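Local coordinates for type IV pilus biogenesis protein PilB (Streptococcus sanguinis, PDB 7B7P), which probably takes a direct part in adhesion by type IV pili, as a minor pilin carrying a metal-binding von Willebrand factor A-like module, at residues 254-259 with 281-286; 167-172 with 217-222. All coordinates share one frame; numbering follows the deposited sequence.

Interaction 1: residues 254-259 with 281-286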
ATOM      1  N   GLY A 254      29.150  -6.177   6.306  1.00 64.54           N
ATOM      2  CA  GLY A 254      28.421  -6.778   7.419  1.00 67.04           C
ATOM      3  C   GLY A 254      27.502  -7.929   7.027  1.00 62.05           C
ATOM      4  O   GLY A 254      27.484  -8.412   5.891  1.00 63.33           O
ATOM      5  N   VAL A 255      26.720  -8.374   8.017  1.00 64.08           N
ATOM      6  CA  VAL A 255      25.752  -9.458   7.851  1.00 60.46           C
ATOM      7  C   VAL A 255      24.341  -8.873   7.740  1.00 61.84           C
ATOM      8  O   VAL A 255      24.173  -7.705   7.390  1.00 57.85           O
ATOM      9  CB  VAL A 255      25.871 -10.466   9.011  1.00 65.42           C
ATOM     10  CG1 VAL A 255      27.120 -11.313   8.832  1.00 62.82           C
ATOM     11  CG2 VAL A 255      25.896  -9.731  10.359  1.00 56.80           C
ATOM     12  N   THR A 256      23.307  -9.667   8.022  1.00 64.63           N
ATOM     13  CA  THR A 256      21.932  -9.288   7.699  1.00 57.99           C
ATOM     14  C   THR A 256      21.073  -9.341   8.961  1.00 55.41           C
ATOM     15  O   THR A 256      20.711 -10.424   9.428  1.00 56.46           O
ATOM     16  CB  THR A 256      21.382 -10.205   6.591  1.00 58.83           C
ATOM     17  OG1 THR A 256      22.286 -10.190   5.475  1.00 61.92           O
ATOM     18  CG2 THR A 256      19.985  -9.751   6.118  1.00 52.22           C
ATOM     19  N   ASN A 257      20.721  -8.169   9.492  1.00 59.70           N
ATOM     20  CA  ASN A 257      19.987  -8.023  10.750  1.00 53.33           C
ATOM     21  C   ASN A 257      18.721  -7.232  10.439  1.00 53.54           C
ATOM     22  O   ASN A 257      18.609  -6.048  10.784  1.00 56.68           O
ATOM     23  CB  ASN A 257      20.843  -7.324  11.809  1.00 54.05           C
ATOM     24  CG  ASN A 257      20.210  -7.336  13.220  1.00 59.84           C
ATOM     25  OD1 ASN A 257      19.017  -7.588  13.371  1.00 57.52           O
ATOM     26  ND2 ASN A 257      21.026  -7.060  14.253  1.00 53.37           N
ATOM     27  N   PRO A 258      17.753  -7.850   9.765  1.00 57.02           N
ATOM     28  CA  PRO A 258      16.557  -7.099   9.356  1.00 53.64           C
ATOM     29  C   PRO A 258      15.730  -6.583  10.528  1.00 53.47           C
ATOM     30  O   PRO A 258      15.128  -5.501  10.432  1.00 51.74           O
ATOM     31  CB  PRO A 258      15.780  -8.120   8.502  1.00 51.69           C
ATOM     32  CG  PRO A 258      16.203  -9.454   9.027  1.00 50.00           C
ATOM     33  CD  PRO A 258      17.642  -9.295   9.460  1.00 55.39           C
ATOM     34  N   GLY A 259      15.683  -7.316  11.639  1.00 52.37           N
ATOM     35  CA  GLY A 259      14.989  -6.800  12.811  1.00 52.09           C
ATOM     36  C   GLY A 259      15.470  -5.419  13.225  1.00 55.80           C
ATOM     37  O   GLY A 259      14.662  -4.521  13.496  1.00 57.27           O
ATOM     38  N   LEU A 281      11.073  -2.605   2.853  1.00 56.23           N
ATOM     39  CA  LEU A 281      12.253  -3.283   3.350  1.00 59.07           C
ATOM     40  C   LEU A 281      12.824  -4.122   2.223  1.00 57.64           C
ATOM     41  O   LEU A 281      12.112  -4.938   1.644  1.00 55.75           O
ATOM     42  CB  LEU A 281      11.899  -4.157   4.552  1.00 58.91           C
ATOM     43  CG  LEU A 281      13.120  -4.683   5.300  1.00 57.92           C
ATOM     44  CD1 LEU A 281      12.784  -4.845   6.766  1.00 61.46           C
ATOM     45  CD2 LEU A 281      13.545  -6.000   4.715  1.00 58.40           C
ATOM     46  N   LEU A 282      14.104  -3.936   1.934  1.00 58.42           N
ATOM     47  CA  LEU A 282      14.785  -4.663   0.874  1.00 60.09           C
ATOM     48  C   LEU A 282      15.898  -5.494   1.489  1.00 55.08           C
ATOM     49  O   LEU A 282      16.726  -4.959   2.219  1.00 58.71           O
ATOM     50  CB  LEU A 282      15.358  -3.701  -0.176  1.00 60.37           C
ATOM     51  CG  LEU A 282      15.922  -4.464  -1.370  1.00 63.79           C
ATOM     52  CD1 LEU A 282      15.570  -3.765  -2.703  1.00 64.11           C
ATOM     53  CD2 LEU A 282      17.419  -4.649  -1.224  1.00 60.56           C
ATOM     54  N   THR A 283      15.933  -6.786   1.182  1.00 54.47           N
ATOM     55  CA  THR A 283      16.998  -7.639   1.680  1.00 56.17           C
ATOM     56  C   THR A 283      17.415  -8.619   0.594  1.00 57.89           C
ATOM     57  O   THR A 283      16.614  -8.991  -0.270  1.00 60.45           O
ATOM     58  CB  THR A 283      16.582  -8.381   2.985  1.00 59.58           C
ATOM     59  OG1 THR A 283      17.680  -9.159   3.475  1.00 56.60           O
ATOM     60  CG2 THR A 283      15.392  -9.275   2.772  1.00 53.31           C
ATOM     61  N   ASP A 284      18.690  -9.019   0.643  1.00 56.79           N
ATOM     62  CA  ASP A 284      19.293  -9.885  -0.363  1.00 59.50           C
ATOM     63  C   ASP A 284      19.878 -11.159   0.238  1.00 59.44           C
ATOM     64  O   ASP A 284      20.676 -11.834  -0.418  1.00 64.57           O
ATOM     65  CB  ASP A 284      20.380  -9.128  -1.134  1.00 64.57           C
ATOM     66  CG  ASP A 284      21.739  -9.124  -0.403  1.00 63.71           C
ATOM     67  OD1 ASP A 284      21.744  -9.084   0.846  1.00 64.19           O
ATOM     68  OD2 ASP A 284      22.802  -9.158  -1.075  1.00 62.24           O
ATOM     69  N   GLY A 285      19.517 -11.505   1.470  1.00 58.09           N
ATOM     70  CA  GLY A 285      20.183 -12.629   2.101  1.00 54.30           C
ATOM     71  C   GLY A 285      19.357 -13.241   3.210  1.00 58.41           C
ATOM     72  O   GLY A 285      18.369 -12.676   3.686  1.00 61.11           O
ATOM     73  N   ILE A 286      19.783 -14.424   3.615  1.00 53.28           N
ATOM     74  CA  ILE A 286      19.127 -15.100   4.728  1.00 58.26           C
ATOM     75  C   ILE A 286      19.369 -14.311   6.013  1.00 58.54           C
ATOM     76  O   ILE A 286      20.528 -13.951   6.312  1.00 59.19           O
ATOM     77  CB  ILE A 286      19.652 -16.513   4.867  1.00 59.65           C
ATOM     78  CG1 ILE A 286      19.559 -17.286   3.547  1.00 56.47           C
ATOM     79  CG2 ILE A 286      18.926 -17.213   6.020  1.00 54.27           C
ATOM     80  CD1 ILE A 286      20.468 -18.534   3.590  1.00 55.21           C
TER
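Thr256 packs against the chain leaving strand 276-283, meeting Thr283, Gly285 and Ile286. This is part of the metal ion-dependent adhesion site (MIDAS) of the von Willebrand factor A-like fold, where loops at the C-terminal ends of parallel strands gather round a cation. A magnesium ion lies about 3 Å from the Thr256 side chain, and Asp284, on the other segment, is an observed magnesium-binding residue.

The direct contacts are van der Waals ones, and they centre on the Thr256 methyl. With OG1 beside the backbone N (chi1 -53°), CG2 swings anti to that N and comes to 3.6 Å from Thr283 OG1; the two threonine side chains cross at about a right angle. The same methyl lies 4.1 Å from Gly285 O, while Thr256 CB sits 3.9 Å from Ile286 O. Gly285 passes bare backbone opposite Thr256, their CA atoms 6.7 Å apart. Further back along the strand the touch is lighter: Leu281 CD1 reaches Pro258 O at 4.4 Å, where strand 276-283 faces the first turn of helix 258-270.

The polar groups find their partners outside the pair. Thr283 OG1 is hydrogen-bonded to Asp169 OD2, so it shows Thr256 a hydroxyl already engaged. Asp284 OD2 has a hydrogen bond with Ser173 OG and a salt bridge with Arg191 NH1, both on the one oxygen, which should restrain that end of the carboxylate.

Residues 254-257 are tied down from outside: Thr256 N donates to Asn288 OD1, and Asn257, at the N-cap of helix 258-270, uses both ends of its amide: ND2 donates to Thr221 O while OD1 accepts from Asp260 N.

Interaction 2: residues 167-172 with 217-222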
ATOM      1  N   VAL A 167      14.101   0.868   4.066  1.00 58.33           N
ATOM      2  CA  VAL A 167      14.954   0.115   4.975  1.00 59.13           C
ATOM      3  C   VAL A 167      15.721  -0.891   4.133  1.00 62.00           C
ATOM      4  O   VAL A 167      15.174  -1.928   3.737  1.00 62.59           O
ATOM      5  CB  VAL A 167      14.154  -0.566   6.091  1.00 57.28           C
ATOM      6  CG1 VAL A 167      15.052  -1.454   6.943  1.00 56.55           C
ATOM      7  CG2 VAL A 167      13.489   0.492   6.934  1.00 52.48           C
ATOM      8  N   PHE A 168      16.996  -0.595   3.868  1.00 62.72           N
ATOM      9  CA  PHE A 168      17.755  -1.269   2.825  1.00 60.90           C
ATOM     10  C   PHE A 168      18.893  -2.088   3.417  1.00 56.76           C
ATOM     11  O   PHE A 168      19.721  -1.566   4.163  1.00 60.92           O
ATOM     12  CB  PHE A 168      18.312  -0.258   1.817  1.00 62.48           C
ATOM     13  CG  PHE A 168      17.275   0.351   0.896  1.00 62.65           C
ATOM     14  CD1 PHE A 168      15.977  -0.125   0.844  1.00 64.78           C
ATOM     15  CD2 PHE A 168      17.627   1.400   0.055  1.00 70.49           C
ATOM     16  CE1 PHE A 168      15.040   0.441  -0.010  1.00 66.63           C
ATOM     17  CE2 PHE A 168      16.711   1.965  -0.795  1.00 66.73           C
ATOM     18  CZ  PHE A 168      15.417   1.488  -0.838  1.00 67.71           C
ATOM     19  N   ASP A 169      18.935  -3.366   3.050  1.00 56.78           N
ATOM     20  CA  ASP A 169      20.048  -4.240   3.370  1.00 58.92           C
ATOM     21  C   ASP A 169      21.336  -3.679   2.756  1.00 63.54           C
ATOM     22  O   ASP A 169      21.394  -3.391   1.557  1.00 64.07           O
ATOM     23  CB  ASP A 169      19.714  -5.641   2.833  1.00 54.61           C
ATOM     24  CG  ASP A 169      20.709  -6.726   3.239  1.00 58.51           C
ATOM     25  OD1 ASP A 169      21.915  -6.473   3.435  1.00 63.51           O
ATOM     26  OD2 ASP A 169      20.277  -7.898   3.299  1.00 60.85           O
ATOM     27  N   THR A 170      22.356  -3.479   3.597  1.00 60.17           N
ATOM     28  CA  THR A 170      23.671  -3.012   3.167  1.00 62.07           C
ATOM     29  C   THR A 170      24.755  -4.006   3.550  1.00 60.84           C
ATOM     30  O   THR A 170      25.904  -3.621   3.763  1.00 67.14           O
ATOM     31  CB  THR A 170      24.015  -1.622   3.731  1.00 62.99           C
ATOM     32  OG1 THR A 170      24.210  -1.683   5.154  1.00 63.23           O
ATOM     33  CG2 THR A 170      22.948  -0.583   3.417  1.00 59.05           C
ATOM     34  N   SER A 171      24.423  -5.293   3.605  1.00 59.16           N
ATOM     35  CA  SER A 171      25.430  -6.294   3.923  1.00 61.91           C
ATOM     36  C   SER A 171      26.481  -6.414   2.799  1.00 64.47           C
ATOM     37  O   SER A 171      26.327  -5.888   1.692  1.00 63.76           O
ATOM     38  CB  SER A 171      24.767  -7.644   4.190  1.00 59.14           C
ATOM     39  OG  SER A 171      24.177  -8.167   3.023  1.00 63.70           O
ATOM     40  N   GLY A 172      27.561  -7.143   3.102  1.00 65.17           N
ATOM     41  CA  GLY A 172      28.663  -7.261   2.161  1.00 67.69           C
ATOM     42  C   GLY A 172      28.282  -7.929   0.853  1.00 68.33           C
ATOM     43  O   GLY A 172      28.838  -7.606  -0.200  1.00 71.56           O
ATOM     44  N   VAL A 217      16.806   4.184   5.905  1.00 62.78           N
ATOM     45  CA  VAL A 217      17.482   3.374   6.912  1.00 61.96           C
ATOM     46  C   VAL A 217      18.303   2.317   6.189  1.00 63.76           C
ATOM     47  O   VAL A 217      17.800   1.635   5.285  1.00 64.61           O
ATOM     48  CB  VAL A 217      16.487   2.708   7.887  1.00 59.88           C
ATOM     49  CG1 VAL A 217      17.200   1.680   8.808  1.00 57.02           C
ATOM     50  CG2 VAL A 217      15.732   3.743   8.705  1.00 61.68           C
ATOM     51  N   GLY A 218      19.557   2.176   6.586  1.00 62.00           N
ATOM     52  CA  GLY A 218      20.383   1.073   6.146  1.00 57.57           C
ATOM     53  C   GLY A 218      20.525   0.073   7.280  1.00 61.08           C
ATOM     54  O   GLY A 218      20.423   0.422   8.449  1.00 55.12           O
ATOM     55  N   PHE A 219      20.762  -1.180   6.932  1.00 57.10           N
ATOM     56  CA  PHE A 219      21.020  -2.160   7.970  1.00 57.03           C
ATOM     57  C   PHE A 219      21.927  -3.223   7.398  1.00 56.98           C
ATOM     58  O   PHE A 219      21.827  -3.580   6.223  1.00 62.29           O
ATOM     59  CB  PHE A 219      19.727  -2.803   8.529  1.00 54.24           C
ATOM     60  CG  PHE A 219      19.060  -3.788   7.587  1.00 56.89           C
ATOM     61  CD1 PHE A 219      19.400  -5.132   7.613  1.00 52.62           C
ATOM     62  CD2 PHE A 219      18.072  -3.360   6.695  1.00 57.87           C
ATOM     63  CE1 PHE A 219      18.797  -6.039   6.754  1.00 57.58           C
ATOM     64  CE2 PHE A 219      17.443  -4.259   5.836  1.00 57.40           C
ATOM     65  CZ  PHE A 219      17.805  -5.599   5.866  1.00 57.76           C
ATOM     66  N   SER A 220      22.820  -3.707   8.241  1.00 61.45           N
ATOM     67  CA  SER A 220      23.573  -4.901   7.936  1.00 60.90           C
ATOM     68  C   SER A 220      23.768  -5.640   9.245  1.00 60.98           C
ATOM     69  O   SER A 220      22.813  -6.215   9.778  1.00 61.52           O
ATOM     70  CB  SER A 220      24.903  -4.564   7.258  1.00 63.90           C
ATOM     71  OG  SER A 220      25.678  -3.699   8.070  1.00 63.83           O
ATOM     72  N   THR A 221      25.002  -5.665   9.750  1.00 60.98           N
ATOM     73  CA  THR A 221      25.234  -6.201  11.085  1.00 58.51           C
ATOM     74  C   THR A 221      24.334  -5.507  12.103  1.00 59.06           C
ATOM     75  O   THR A 221      23.807  -6.138  13.027  1.00 59.82           O
ATOM     76  CB  THR A 221      26.710  -6.049  11.438  1.00 57.52           C
ATOM     77  OG1 THR A 221      27.485  -6.867  10.546  1.00 63.92           O
ATOM     78  CG2 THR A 221      26.984  -6.494  12.885  1.00 58.43           C
ATOM     79  N   SER A 222      24.106  -4.219  11.911  1.00 58.13           N
ATOM     80  CA  SER A 222      23.147  -3.478  12.700  1.00 59.82           C
ATOM     81  C   SER A 222      22.703  -2.296  11.845  1.00 58.49           C
ATOM     82  O   SER A 222      23.217  -2.076  10.748  1.00 57.34           O
ATOM     83  CB  SER A 222      23.753  -3.076  14.052  1.00 56.82           C
ATOM     84  OG  SER A 222      24.539  -1.918  13.917  1.00 61.57           O
TER
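Phe168 is threaded between Val217 and Phe219 by main-chain bonds: its N donates to Val217 O (2.8 Å), and its O receives Phe219 N (3.0 Å), a more bent bond at 148°. Two residues on, Thr170 N reaches Phe219 O at 2.7 Å. Thr170 OG1 adds a weak second bond to that same oxygen.

These pairings join strands 162-169 and 212-219, parallel neighbours in the central sheet of the von Willebrand factor A-like fold, connected through helix 191-209 in a beta-alpha-beta crossover. Asp169, Ser171 and Ser173 form the Asp-x-Ser-x-Ser motif of its MIDAS: a magnesium ion lies about 3 Å from the Ser171 side chain, and Ser173 is an observed magnesium-binding residue. Phe168 packs on Leu195 of that helix, whereas Val167, Asp169, Val217 and Phe219 share the other face.

There the Phe219 ring does most of the apolar work. Its chi1 of 73° leans the ring over the neighbouring strand, where Asp169 CA makes a CH-pi contact, 3.8 Å from the ring centroid and offset toward the rim. Val167 CG1 meets Phe219 CD2 at 3.6 Å, while Val167 CG2 lies alongside Val217 CB.

At the end of the strand, Asp169 closes an Asx turn. Its OD1 accepts Ser171 N at 2.8 Å, nearly along the C-O axis, and also Ser171 OG at 2.9 Å, from the syn side and 21° out of the carboxylate plane. Asp169 OD2 takes the backbone N-H of Asp284.

In the fold
The two contacts have centres about 6 Å apart and belong to one von Willebrand factor A-like module. Interaction 2 closes before interaction 1 opens along the chain, yet strand 162-169 of the former lies beside strand 276-283 of the latter, Asp169 N meeting Leu282 O at 2.8 Å. The loop leading to helix 258-270 also packs on the turn after strand 212-219, with Val255 O 3.2 Å from Ser220 CB. Three separate loops thus converge at one end of the sheet, bringing Ser171, Thr256 and Asp284 round the magnesium site. This arrangement is consistent with metal-dependent adhesion by the pilin.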